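Phosphoglycerol transferase GacH (Streptococcus pyogenes MGAS5005, PDB 6DGM) probably transfers glycerol phosphate onto streptococcal cell-wall rhamnose polysaccharide, through a metal-dependent sulfatase-family domain (the part described here) that binds manganese and sn-glycerol-1-phosphate. Local coordinates at residues A[128-133]-A[198-203]; A[124-129]-A[313-318]; A[188-193]-A[250-255]; A[111-116]-A[149-154]. All coordinates share one frame; numbering follows the deposited sequence.

Contact 1 of 4, residues A[128-133]-A[198-203]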
loop_
_atom_site.group_PDB
_atom_site.type_symbol
_atom_site.label_atom_id
_atom_site.label_comp_id
_atom_site.label_asym_id
_atom_site.label_seq_id
_atom_site.Cartn_x
_atom_site.Cartn_y
_atom_site.Cartn_z
ATOM N N GLU A 128 2.234 10.371 10.755
ATOM C CA GLU A 128 2.228 11.494 11.686
ATOM C C GLU A 128 2.124 11.065 13.143
ATOM O O GLU A 128 2.434 11.865 14.033
ATOM C CB GLU A 128 1.101 12.486 11.367
ATOM C CG GLU A 128 -0.296 12.004 11.709
ATOM C CD GLU A 128 -1.372 13.043 11.376
ATOM O OE1 GLU A 128 -1.348 14.151 11.960
ATOM O OE2 GLU A 128 -2.238 12.744 10.547
ATOM N N PHE A 129 1.681 9.839 13.414
ATOM C CA PHE A 129 1.561 9.373 14.789
ATOM C C PHE A 129 2.888 8.918 15.376
ATOM O O PHE A 129 2.946 8.628 16.575
ATOM C CB PHE A 129 0.532 8.244 14.837
ATOM C CG PHE A 129 -0.822 8.662 14.323
ATOM C CD1 PHE A 129 -1.645 9.464 15.082
ATOM C CD2 PHE A 129 -1.238 8.282 13.067
ATOM C CE1 PHE A 129 -2.883 9.863 14.598
ATOM C CE2 PHE A 129 -2.453 8.674 12.578
ATOM C CZ PHE A 129 -3.283 9.463 13.340
ATOM N N TYR A 130 3.939 8.882 14.561
ATOM C CA TYR A 130 5.275 8.481 14.963
ATOM C C TYR A 130 6.159 9.715 15.065
ATOM O O TYR A 130 5.953 10.705 14.358
ATOM C CB TYR A 130 5.839 7.496 13.915
ATOM C CG TYR A 130 4.998 6.244 13.888
ATOM C CD1 TYR A 130 3.846 6.178 13.137
ATOM C CD2 TYR A 130 5.343 5.144 14.656
ATOM C CE1 TYR A 130 3.044 5.055 13.143
ATOM C CE2 TYR A 130 4.545 4.002 14.667
ATOM C CZ TYR A 130 3.399 3.967 13.904
ATOM O OH TYR A 130 2.590 2.844 13.905
ATOM N N GLN A 131 7.128 9.663 15.971
ATOM C CA GLN A 131 8.127 10.719 16.039
ATOM C C GLN A 131 8.857 10.826 14.706
ATOM O O GLN A 131 9.099 9.824 14.027
ATOM C CB GLN A 131 9.125 10.407 17.146
ATOM C CG GLN A 131 8.474 10.368 18.530
ATOM C CD GLN A 131 9.433 9.970 19.613
ATOM O OE1 GLN A 131 10.412 10.674 19.888
ATOM N NE2 GLN A 131 9.163 8.829 20.252
ATOM N N GLY A 132 9.210 12.054 14.330
ATOM C CA GLY A 132 9.953 12.257 13.106
ATOM C C GLY A 132 11.219 11.424 13.032
ATOM O O GLY A 132 11.537 10.853 11.981
ATOM N N LYS A 133 11.959 11.339 14.150
ATOM C CA LYS A 133 13.171 10.525 14.206
ATOM C C LYS A 133 12.920 9.046 13.912
ATOM O O LYS A 133 13.878 8.307 13.617
ATOM C CB LYS A 133 13.849 10.659 15.585
ATOM C CG LYS A 133 13.142 9.955 16.717
ATOM C CD LYS A 133 13.935 10.055 18.016
ATOM C CE LYS A 133 13.206 9.351 19.126
ATOM N NZ LYS A 133 13.918 9.531 20.421
ATOM N N SER A 198 8.897 3.017 18.660
ATOM C CA SER A 198 7.846 2.726 17.689
ATOM C C SER A 198 8.199 3.437 16.393
ATOM O O SER A 198 8.337 4.672 16.368
ATOM C CB SER A 198 6.485 3.199 18.203
ATOM O OG SER A 198 6.072 2.397 19.294
ATOM N N GLN A 199 8.349 2.660 15.317
ATOM C CA GLN A 199 8.834 3.166 14.050
ATOM C C GLN A 199 7.813 2.941 12.943
ATOM O O GLN A 199 7.020 1.995 12.975
ATOM C CB GLN A 199 10.149 2.472 13.664
ATOM C CG GLN A 199 11.275 2.705 14.649
ATOM C CD GLN A 199 12.427 1.754 14.392
ATOM O OE1 GLN A 199 12.273 0.540 14.522
ATOM N NE2 GLN A 199 13.565 2.295 13.995
ATOM N N PHE A 200 7.842 3.833 11.959
ATOM C CA PHE A 200 7.063 3.674 10.736
ATOM C C PHE A 200 8.018 3.619 9.557
ATOM O O PHE A 200 8.807 4.549 9.338
ATOM C CB PHE A 200 6.050 4.800 10.525
ATOM C CG PHE A 200 5.314 4.656 9.223
ATOM C CD1 PHE A 200 4.283 3.744 9.120
ATOM C CD2 PHE A 200 5.702 5.362 8.105
ATOM C CE1 PHE A 200 3.626 3.564 7.931
ATOM C CE2 PHE A 200 5.051 5.173 6.902
ATOM C CZ PHE A 200 4.009 4.273 6.828
ATOM N N PHE A 201 7.936 2.535 8.793
ATOM C CA PHE A 201 8.743 2.349 7.598
ATOM C C PHE A 201 7.846 2.400 6.375
ATOM O O PHE A 201 6.811 1.734 6.339
ATOM C CB PHE A 201 9.391 0.961 7.603
ATOM C CG PHE A 201 10.512 0.788 8.603
ATOM C CD1 PHE A 201 10.243 0.513 9.937
ATOM C CD2 PHE A 201 11.827 0.846 8.190
ATOM C CE1 PHE A 201 11.277 0.325 10.844
ATOM C CE2 PHE A 201 12.858 0.648 9.072
ATOM C CZ PHE A 201 12.585 0.386 10.416
ATOM N N SER A 202 8.259 3.171 5.371
ATOM C CA SER A 202 7.634 3.145 4.054
ATOM C C SER A 202 8.668 2.623 3.076
ATOM O O SER A 202 9.658 3.304 2.796
ATOM C CB SER A 202 7.162 4.526 3.618
ATOM O OG SER A 202 6.524 4.424 2.337
ATOM N N VAL A 203 8.438 1.427 2.551
ATOM C CA VAL A 203 9.426 0.715 1.749
ATOM C C VAL A 203 8.862 0.482 0.358
ATOM O O VAL A 203 7.702 0.082 0.202
ATOM C CB VAL A 203 9.782 -0.620 2.422
ATOM C CG1 VAL A 203 10.824 -1.358 1.622
ATOM C CG2 VAL A 203 10.274 -0.398 3.855
HETATM O O HOH W 1 7.720 7.152 17.306
HETATM O O HOH W 2 14.330 5.137 14.349
#
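Tyr130 sets one face of its ring against Phe200 CB, and this apolar meeting is the main side-chain element of the contact. Phe200 CB lies 3.9 Å from the centroid of the Tyr130 ring and 18° off the ring normal, which meets the criteria for a CH-pi interaction. It is offset toward the rim, with Tyr130 CD1 to Phe200 CB measuring 3.7 Å. The Phe200 ring leads away from this point, its CG anti to the backbone N (chi1 177°). The two ring centroids are 5.9 Å apart with planes at 38°, neither stacked nor edge-to-face, and the Phe200 ring goes on to meet Tyr43 of strand 40-46 edge-to-face.

Carbonyl groups supply the second kind of approach. Ser198 O sits in the ring plane at the edge of Tyr130, 3.5 Å from CD2, and Gln199 O comes obliquely to within 3.6 Å of Tyr130 CE2. The Tyr130 hydroxyl bonds beyond the pair, to Gln39 O.

Water makes the polar links. One molecule accepts from Gln131 N at 2.9 Å and donates to Ser198 O at 2.7 Å; a second joins Lys133 O to Gln199 NE2, which also bonds Leu192 O, while Gln199 OE1 accepts from Asn194 N.

Direct packing here is thus apolar and aromatic, whereas polar coupling between the segments depends on water, no direct hydrogen bond crossing.

Contact 2 of 4, residues A[124-129]-A[313-318]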
loop_
_atom_site.group_PDB
_atom_site.type_symbol
_atom_site.label_atom_id
_atom_site.label_comp_id
_atom_site.label_asym_id
_atom_site.label_seq_id
_atom_site.Cartn_x
_atom_site.Cartn_y
_atom_site.Cartn_z
ATOM N N HIS A 124 -2.269 14.720 5.998
ATOM C CA HIS A 124 -2.397 13.742 7.075
ATOM C C HIS A 124 -2.122 12.336 6.560
ATOM O O HIS A 124 -2.667 11.928 5.530
ATOM C CB HIS A 124 -3.779 13.832 7.708
ATOM C CG HIS A 124 -3.959 15.086 8.497
ATOM N ND1 HIS A 124 -3.439 15.236 9.765
ATOM C CD2 HIS A 124 -4.555 16.267 8.191
ATOM C CE1 HIS A 124 -3.729 16.445 10.214
ATOM N NE2 HIS A 124 -4.395 17.093 9.275
ATOM N N THR A 125 -1.255 11.612 7.278
ATOM C CA THR A 125 -0.822 10.281 6.888
ATOM C C THR A 125 -0.607 9.432 8.141
ATOM O O THR A 125 -0.510 9.942 9.263
ATOM C CB THR A 125 0.513 10.305 6.117
ATOM O OG1 THR A 125 1.558 10.744 6.995
ATOM C CG2 THR A 125 0.447 11.205 4.886
ATOM N N ILE A 126 -0.505 8.119 7.932
ATOM C CA ILE A 126 -0.249 7.198 9.038
ATOM C C ILE A 126 1.038 7.558 9.769
ATOM O O ILE A 126 1.164 7.307 10.967
ATOM C CB ILE A 126 -0.258 5.747 8.514
ATOM C CG1 ILE A 126 0.064 4.744 9.620
ATOM C CG2 ILE A 126 0.729 5.577 7.351
ATOM C CD1 ILE A 126 -0.876 4.798 10.795
ATOM N N SER A 127 1.999 8.171 9.079
ATOM C CA SER A 127 3.300 8.427 9.680
ATOM C C SER A 127 3.271 9.520 10.741
ATOM O O SER A 127 4.194 9.582 11.567
ATOM C CB SER A 127 4.325 8.777 8.591
ATOM O OG SER A 127 3.992 9.994 7.928
ATOM N N GLU A 128 2.234 10.371 10.755
ATOM C CA GLU A 128 2.228 11.494 11.686
ATOM C C GLU A 128 2.124 11.065 13.143
ATOM O O GLU A 128 2.434 11.865 14.033
ATOM C CB GLU A 128 1.101 12.486 11.367
ATOM C CG GLU A 128 -0.296 12.004 11.709
ATOM C CD GLU A 128 -1.372 13.043 11.376
ATOM O OE1 GLU A 128 -1.348 14.151 11.960
ATOM O OE2 GLU A 128 -2.238 12.744 10.547
ATOM N N PHE A 129 1.681 9.839 13.414
ATOM C CA PHE A 129 1.561 9.373 14.789
ATOM C C PHE A 129 2.888 8.918 15.376
ATOM O O PHE A 129 2.946 8.628 16.575
ATOM C CB PHE A 129 0.532 8.244 14.837
ATOM C CG PHE A 129 -0.822 8.662 14.323
ATOM C CD1 PHE A 129 -1.645 9.464 15.082
ATOM C CD2 PHE A 129 -1.238 8.282 13.067
ATOM C CE1 PHE A 129 -2.883 9.863 14.598
ATOM C CE2 PHE A 129 -2.453 8.674 12.578
ATOM C CZ PHE A 129 -3.283 9.463 13.340
ATOM N N ASP A 313 -7.332 1.854 1.367
ATOM C CA ASP A 313 -7.977 1.253 2.517
ATOM C C ASP A 313 -6.998 0.661 3.525
ATOM O O ASP A 313 -7.432 0.211 4.584
ATOM C CB ASP A 313 -8.891 0.099 2.067
ATOM C CG ASP A 313 -10.116 0.551 1.302
ATOM O OD1 ASP A 313 -10.702 1.605 1.645
ATOM O OD2 ASP A 313 -10.489 -0.171 0.345
ATOM N N PHE A 314 -5.693 0.612 3.208
ATOM C CA PHE A 314 -4.785 -0.165 4.041
ATOM C C PHE A 314 -4.717 0.370 5.467
ATOM O O PHE A 314 -4.672 -0.417 6.415
ATOM C CB PHE A 314 -3.386 -0.218 3.443
ATOM C CG PHE A 314 -3.246 -1.173 2.275
ATOM C CD1 PHE A 314 -4.024 -2.314 2.156
ATOM C CD2 PHE A 314 -2.321 -0.919 1.297
ATOM C CE1 PHE A 314 -3.866 -3.170 1.061
ATOM C CE2 PHE A 314 -2.161 -1.764 0.210
ATOM C CZ PHE A 314 -2.916 -2.887 0.098
ATOM N N THR A 315 -4.696 1.694 5.647
ATOM C CA THR A 315 -4.549 2.229 6.999
ATOM C C THR A 315 -5.752 1.877 7.870
ATOM O O THR A 315 -5.593 1.449 9.011
ATOM C CB THR A 315 -4.301 3.735 6.985
ATOM O OG1 THR A 315 -3.139 4.003 6.210
ATOM C CG2 THR A 315 -4.049 4.266 8.420
ATOM N N ALA A 316 -6.963 2.040 7.354
ATOM C CA ALA A 316 -8.123 1.622 8.134
ATOM C C ALA A 316 -8.054 0.135 8.452
ATOM O O ALA A 316 -8.389 -0.295 9.565
ATOM C CB ALA A 316 -9.408 1.953 7.391
ATOM N N ALA A 317 -7.617 -0.668 7.484
ATOM C CA ALA A 317 -7.504 -2.096 7.733
ATOM C C ALA A 317 -6.422 -2.398 8.752
ATOM O O ALA A 317 -6.547 -3.354 9.526
ATOM C CB ALA A 317 -7.243 -2.838 6.432
ATOM N N LEU A 318 -5.361 -1.589 8.771
ATOM C CA LEU A 318 -4.290 -1.767 9.747
ATOM C C LEU A 318 -4.785 -1.472 11.154
ATOM O O LEU A 318 -4.479 -2.206 12.104
ATOM C CB LEU A 318 -3.113 -0.852 9.385
ATOM C CG LEU A 318 -2.046 -0.629 10.459
ATOM C CD1 LEU A 318 -1.177 -1.874 10.554
ATOM C CD2 LEU A 318 -1.207 0.597 10.183
#
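Ile126 and Thr315 meet through methyl groups, and the contact across the two segments is purely van der Waals. Ile126 CD1 lies 4.0 Å from Thr315 CG2, and the branch carbon Ile126 CB is 4.1 Å from the same methyl. With CG1 of Ile126 anti to the backbone N (chi1 178°) and the chain turned at chi2 (58°), CD1 also comes within 4.3 Å of Leu318 CD2. Thr315 and Leu318 are one turn apart on helix 314-321, so a single isoleucine spans two successive positions on the same helical face.

In this member of the alkaline phosphatase superfamily, that helix packs on the central mixed sheet. Leu318 rests on Val41 and Tyr43 of strand 40-46, and Ile126 also touches Tyr43, whose hydroxyl hydrogen-bonds Thr315 OG1.

Polar bonds within 124-129 link residues on either side of Ile126 in the chain. His124 ND1 donates to Glu128 OE2 at 2.9 Å with an N-H...O angle of 154°; the acceptor lies almost in the imidazole plane and is met on its syn side, while a weaker bond reaches Glu128 OE1. Thr125 OG1 and Ser127 OG share a hydrogen bond of 2.7 Å.

Glu128 CG also lies over the centre of the Phe129 ring, 4.0 Å above its plane.

Contact 3 of 4, residues A[188-193]-A[250-255]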
loop_
_atom_site.group_PDB
_atom_site.type_symbol
_atom_site.label_atom_id
_atom_site.label_comp_id
_atom_site.label_asym_id
_atom_site.label_seq_id
_atom_site.Cartn_x
_atom_site.Cartn_y
_atom_site.Cartn_z
ATOM N N ASN A 188 18.121 -4.618 5.270
ATOM C CA ASN A 188 18.300 -3.230 5.685
ATOM C C ASN A 188 17.165 -2.760 6.594
ATOM O O ASN A 188 17.403 -1.983 7.519
ATOM C CB ASN A 188 18.487 -2.336 4.471
ATOM C CG ASN A 188 19.923 -2.283 4.021
ATOM O OD1 ASN A 188 20.680 -1.398 4.429
ATOM N ND2 ASN A 188 20.334 -3.259 3.208
ATOM N N ILE A 189 15.923 -3.215 6.364
ATOM C CA ILE A 189 14.866 -2.944 7.343
ATOM C C ILE A 189 15.257 -3.517 8.702
ATOM O O ILE A 189 15.227 -2.824 9.724
ATOM C CB ILE A 189 13.523 -3.527 6.887
ATOM C CG1 ILE A 189 13.053 -2.878 5.579
ATOM C CG2 ILE A 189 12.447 -3.325 7.993
ATOM C CD1 ILE A 189 11.897 -3.612 4.984
ATOM N N LEU A 190 15.632 -4.797 8.724
ATOM C CA LEU A 190 15.939 -5.466 9.987
ATOM C C LEU A 190 17.044 -4.750 10.756
ATOM O O LEU A 190 16.982 -4.648 11.986
ATOM C CB LEU A 190 16.321 -6.922 9.729
ATOM C CG LEU A 190 15.191 -7.824 9.234
ATOM C CD1 LEU A 190 15.735 -9.195 8.815
ATOM C CD2 LEU A 190 14.087 -7.983 10.268
ATOM N N SER A 191 18.067 -4.247 10.050
ATOM C CA SER A 191 19.166 -3.570 10.722
ATOM C C SER A 191 18.762 -2.224 11.318
ATOM O O SER A 191 19.488 -1.691 12.166
ATOM C CB SER A 191 20.328 -3.371 9.747
ATOM O OG SER A 191 20.000 -2.387 8.787
ATOM N N LEU A 192 17.643 -1.651 10.884
ATOM C CA LEU A 192 17.202 -0.365 11.402
ATOM C C LEU A 192 16.110 -0.489 12.453
ATOM O O LEU A 192 15.813 0.504 13.136
ATOM C CB LEU A 192 16.692 0.510 10.260
ATOM C CG LEU A 192 17.736 0.950 9.237
ATOM C CD1 LEU A 192 17.065 1.647 8.043
ATOM C CD2 LEU A 192 18.741 1.855 9.880
ATOM N N ILE A 193 15.513 -1.673 12.612
ATOM C CA ILE A 193 14.477 -1.845 13.628
ATOM C C ILE A 193 15.095 -1.691 15.006
ATOM O O ILE A 193 16.100 -2.336 15.343
ATOM C CB ILE A 193 13.750 -3.188 13.473
ATOM C CG1 ILE A 193 12.894 -3.153 12.201
ATOM C CG2 ILE A 193 12.859 -3.458 14.699
ATOM C CD1 ILE A 193 12.289 -4.486 11.816
ATOM N N ARG A 250 9.303 -14.837 3.510
ATOM C CA ARG A 250 9.159 -15.732 4.655
ATOM C C ARG A 250 10.293 -15.538 5.657
ATOM O O ARG A 250 10.053 -15.459 6.867
ATOM C CB ARG A 250 9.110 -17.185 4.186
ATOM C CG ARG A 250 9.187 -18.212 5.322
ATOM C CD ARG A 250 9.226 -19.622 4.772
ATOM N NE ARG A 250 9.473 -20.618 5.810
ATOM C CZ ARG A 250 9.517 -21.929 5.594
ATOM N NH1 ARG A 250 9.329 -22.406 4.370
ATOM N NH2 ARG A 250 9.742 -22.762 6.601
ATOM N N ALA A 251 11.543 -15.505 5.174
ATOM C CA ALA A 251 12.683 -15.349 6.069
ATOM C C ALA A 251 12.627 -14.027 6.822
ATOM O O ALA A 251 12.978 -13.963 8.009
ATOM C CB ALA A 251 13.995 -15.459 5.290
ATOM N N PHE A 252 12.200 -12.965 6.145
ATOM C CA PHE A 252 12.027 -11.666 6.784
ATOM C C PHE A 252 11.012 -11.739 7.915
ATOM O O PHE A 252 11.274 -11.273 9.030
ATOM C CB PHE A 252 11.580 -10.685 5.703
ATOM C CG PHE A 252 11.241 -9.299 6.187
ATOM C CD1 PHE A 252 12.159 -8.541 6.882
ATOM C CD2 PHE A 252 9.997 -8.752 5.899
ATOM C CE1 PHE A 252 11.840 -7.243 7.299
ATOM C CE2 PHE A 252 9.671 -7.461 6.312
ATOM C CZ PHE A 252 10.601 -6.705 7.000
ATOM N N LEU A 253 9.832 -12.288 7.647
ATOM C CA LEU A 253 8.821 -12.350 8.698
ATOM C C LEU A 253 9.305 -13.203 9.869
ATOM O O LEU A 253 9.064 -12.858 11.034
ATOM C CB LEU A 253 7.498 -12.877 8.141
ATOM C CG LEU A 253 6.817 -12.058 7.037
ATOM C CD1 LEU A 253 5.400 -12.605 6.831
ATOM C CD2 LEU A 253 6.787 -10.571 7.301
ATOM N N GLU A 254 9.967 -14.338 9.580
ATOM C CA GLU A 254 10.512 -15.173 10.648
ATOM C C GLU A 254 11.431 -14.361 11.553
ATOM O O GLU A 254 11.369 -14.478 12.774
ATOM C CB GLU A 254 11.239 -16.379 10.040
ATOM C CG GLU A 254 10.309 -17.425 9.448
ATOM C CD GLU A 254 11.038 -18.507 8.661
ATOM O OE1 GLU A 254 12.258 -18.365 8.422
ATOM O OE2 GLU A 254 10.384 -19.500 8.273
ATOM N N LYS A 255 12.259 -13.488 10.972
ATOM C CA LYS A 255 13.119 -12.640 11.797
ATOM C C LYS A 255 12.302 -11.647 12.610
ATOM O O LYS A 255 12.631 -11.363 13.768
ATOM C CB LYS A 255 14.119 -11.893 10.912
ATOM C CG LYS A 255 15.206 -12.801 10.315
ATOM C CD LYS A 255 16.178 -13.245 11.374
ATOM C CE LYS A 255 17.302 -14.066 10.769
ATOM N NZ LYS A 255 17.950 -13.348 9.633
#
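Helix segments 188-192 and 250-255 run almost parallel, 9° apart in direction, with axes 11.0 Å apart at closest approach and the nearest alpha carbons, Leu190 CA and Lys255 CA, at 7.9 Å. Only side-chain atoms come within contact distance across that separation, and no hydrogen bond crosses between the two segments.

Phe252 and Leu190 carry most of the contact. Phe252 CG stands anti to the backbone N (chi1 175°), and the ring reaches toward helix 182-192. Leu190 CG meets the ring at its edge and in its plane, 3.9 Å from Phe252 CD1, whereas the CD2 branch of Leu190 comes in obliquely, 3.8 Å from Phe252 CE1. Farther round the rim, Ile189 CD1 lies 3.9 Å from Phe252 CZ, with Ile189 CG2 almost as near. The ring thus fits against two consecutive residues, and Tyr186 stacks on it from one turn earlier in the same helix.

The other Leu190 methyl has a different partner: Leu190 CD1 is 3.8 Å from Lys255 CB. Beyond CG the lysine bends at chi2 (-72°), which carries its exposed end away from the leucine. Also on the outer surface of helix 229-257, Arg250 NE and Glu254 OE2 form an intrahelical salt bridge of 2.9 Å.

Behind the interface, Ile189 rests on Phe201 and Val203 of strand 200-204 and on Met138 of strand 135-139, while Leu192 reaches Leu161 of strand 159-162; helix 182-192 therefore packs on the sheet with helix 229-257 alongside it.

Contact 4 of 4, residues A[111-116]-A[149-154]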
loop_
_atom_site.group_PDB
_atom_site.type_symbol
_atom_site.label_atom_id
_atom_site.label_comp_id
_atom_site.label_asym_id
_atom_site.label_seq_id
_atom_site.Cartn_x
_atom_site.Cartn_y
_atom_site.Cartn_z
ATOM N N VAL A 111 0.182 11.809 -11.784
ATOM C CA VAL A 111 0.997 11.380 -10.649
ATOM C C VAL A 111 0.634 12.213 -9.429
ATOM O O VAL A 111 0.836 13.432 -9.419
ATOM C CB VAL A 111 2.509 11.458 -10.952
ATOM C CG1 VAL A 111 3.312 11.139 -9.700
ATOM C CG2 VAL A 111 2.856 10.500 -12.087
ATOM N N LEU A 112 0.102 11.545 -8.399
ATOM C CA LEU A 112 -0.375 12.235 -7.208
ATOM C C LEU A 112 0.740 12.981 -6.489
ATOM O O LEU A 112 0.531 14.099 -6.012
ATOM C CB LEU A 112 -1.050 11.222 -6.277
ATOM C CG LEU A 112 -2.333 10.652 -6.902
ATOM C CD1 LEU A 112 -2.761 9.366 -6.237
ATOM C CD2 LEU A 112 -3.451 11.683 -6.827
ATOM N N TYR A 113 1.933 12.393 -6.407
ATOM C CA TYR A 113 3.023 13.038 -5.699
ATOM C C TYR A 113 3.466 14.337 -6.368
ATOM O O TYR A 113 4.063 15.191 -5.699
ATOM C CB TYR A 113 4.234 12.089 -5.627
ATOM C CG TYR A 113 4.250 11.080 -4.492
ATOM C CD1 TYR A 113 3.359 11.158 -3.432
ATOM C CD2 TYR A 113 5.188 10.054 -4.477
ATOM C CE1 TYR A 113 3.394 10.260 -2.393
ATOM C CE2 TYR A 113 5.240 9.146 -3.438
ATOM C CZ TYR A 113 4.334 9.252 -2.389
ATOM O OH TYR A 113 4.345 8.374 -1.324
ATOM N N SER A 114 3.220 14.490 -7.668
ATOM C CA SER A 114 3.595 15.698 -8.386
ATOM C C SER A 114 2.468 16.708 -8.492
ATOM O O SER A 114 2.732 17.910 -8.486
ATOM C CB SER A 114 4.027 15.359 -9.815
ATOM O OG SER A 114 5.188 14.548 -9.825
ATOM N N GLU A 115 1.216 16.248 -8.589
ATOM C CA GLU A 115 0.095 17.118 -8.907
ATOM C C GLU A 115 -0.853 17.387 -7.748
ATOM O O GLU A 115 -1.618 18.356 -7.815
ATOM C CB GLU A 115 -0.735 16.506 -10.037
ATOM C CG GLU A 115 0.063 16.326 -11.313
ATOM C CD GLU A 115 -0.693 15.597 -12.384
ATOM O OE1 GLU A 115 -1.832 16.003 -12.696
ATOM O OE2 GLU A 115 -0.149 14.613 -12.940
ATOM N N VAL A 116 -0.879 16.523 -6.739
ATOM C CA VAL A 116 -1.805 16.673 -5.618
ATOM C C VAL A 116 -1.050 16.904 -4.303
ATOM O O VAL A 116 -1.337 17.870 -3.587
ATOM C CB VAL A 116 -2.769 15.477 -5.505
ATOM C CG1 VAL A 116 -3.613 15.581 -4.209
ATOM C CG2 VAL A 116 -3.687 15.409 -6.701
ATOM N N LYS A 149 11.674 12.294 -2.633
ATOM C CA LYS A 149 12.494 12.957 -1.630
ATOM C C LYS A 149 11.762 14.163 -1.058
ATOM O O LYS A 149 11.781 14.402 0.155
ATOM C CB LYS A 149 13.822 13.385 -2.244
ATOM C CG LYS A 149 14.829 13.943 -1.257
ATOM C CD LYS A 149 16.033 14.505 -1.988
ATOM C CE LYS A 149 17.039 15.148 -1.054
ATOM N NZ LYS A 149 17.772 14.133 -0.280
ATOM N N THR A 150 11.116 14.936 -1.929
ATOM C CA THR A 150 10.333 16.082 -1.488
ATOM C C THR A 150 9.172 15.646 -0.614
ATOM O O THR A 150 8.895 16.265 0.421
ATOM C CB THR A 150 9.815 16.807 -2.726
ATOM O OG1 THR A 150 10.933 17.294 -3.463
ATOM C CG2 THR A 150 8.918 17.949 -2.326
ATOM N N VAL A 151 8.492 14.569 -1.004
ATOM C CA VAL A 151 7.345 14.091 -0.242
ATOM C C VAL A 151 7.782 13.663 1.158
ATOM O O VAL A 151 7.220 14.105 2.163
ATOM C CB VAL A 151 6.664 12.929 -0.978
ATOM C CG1 VAL A 151 5.612 12.272 -0.110
ATOM C CG2 VAL A 151 6.056 13.414 -2.273
ATOM N N TYR A 152 8.782 12.778 1.239
ATOM C CA TYR A 152 9.183 12.273 2.546
ATOM C C TYR A 152 9.820 13.354 3.405
ATOM O O TYR A 152 9.666 13.321 4.624
ATOM C CB TYR A 152 10.052 11.009 2.420
ATOM C CG TYR A 152 9.209 9.829 1.991
ATOM C CD1 TYR A 152 8.270 9.276 2.858
ATOM C CD2 TYR A 152 9.318 9.294 0.710
ATOM C CE1 TYR A 152 7.483 8.210 2.469
ATOM C CE2 TYR A 152 8.520 8.239 0.310
ATOM C CZ TYR A 152 7.593 7.707 1.203
ATOM O OH TYR A 152 6.776 6.663 0.855
ATOM N N SER A 153 10.521 14.312 2.799
ATOM C CA SER A 153 11.029 15.460 3.540
ATOM C C SER A 153 9.888 16.281 4.134
ATOM O O SER A 153 9.926 16.667 5.307
ATOM C CB SER A 153 11.911 16.313 2.633
ATOM O OG SER A 153 12.330 17.484 3.320
ATOM N N ASN A 154 8.857 16.551 3.339
ATOM C CA ASN A 154 7.743 17.339 3.857
ATOM C C ASN A 154 6.901 16.570 4.858
ATOM O O ASN A 154 6.209 17.198 5.671
ATOM C CB ASN A 154 6.896 17.855 2.713
ATOM C CG ASN A 154 7.484 19.088 2.092
ATOM O OD1 ASN A 154 7.758 20.075 2.781
ATOM N ND2 ASN A 154 7.720 19.038 0.804
#
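Val151 presses both of its methyls onto Tyr113, and here the contact is tight. Val151 CG2 lies over one face of the Tyr113 ring, 3.9 Å from the centroid and 21° off the normal, a CH-pi interaction displaced toward the rim, where Tyr113 CG is 3.7 Å away. The second branch, Val151 CG1, takes the outer part of the ring at 3.8 Å from Tyr113 CE1. CG1 anti to the backbone N (chi1 171°) and CG2 anti to the carbonyl carbon leave both methyls against the ring.

At the far end of the ring the contact is sparser, a single oblique meeting of Tyr113 OH with Tyr152, which has little of its surface covered. Tyr113 OH and Tyr152 OH are 3.7 Å apart and are not hydrogen-bonded to each other; each instead bonds to Glu93 OE2 on helix 89-98. The solvent side lies elsewhere on the two helices, where Ser114, Thr150, Ser153 and Asn154 are exposed and make no contact across the segments. At the N-cap position, Val111 N donates to Glu115 OE2 at 3.1 Å from above the carboxylate plane.

Tyr113 is about 9 Å, side chain to ligand, from the bound sn-glycerol-1-phosphate. Two buried hydroxyls thus converge on one carboxylate oxygen, which would be expected to favour the charged form of Glu93 and joins both helices to helix 89-98, whose first residue, Thr89, is a manganese ligand.

How the contacts relate
From the N terminus, 111-116 opens first and contact 4 closes at 149-154, a short loop that joins two helices near the active site. Before it closes, the overlapping segments 124-129 and 128-133 have begun contacts 2 and 1, so both of these cross contact 4. Contact 1 ends on strand 200-204, and contact 3, starting at 188-193, crosses it before ending on helix 229-257. Contact 2 closes last, at helix 314-321, its span containing all of contact 3. Phe200 packs on Ile126 and Ser127, joining contacts 1 and 2; Gln199 and Val203 meet the helix of contact 3, and Ser202 OG bonds Tyr152 OH of contact 4. Strand 200-204 therefore touches parts of the other three contacts.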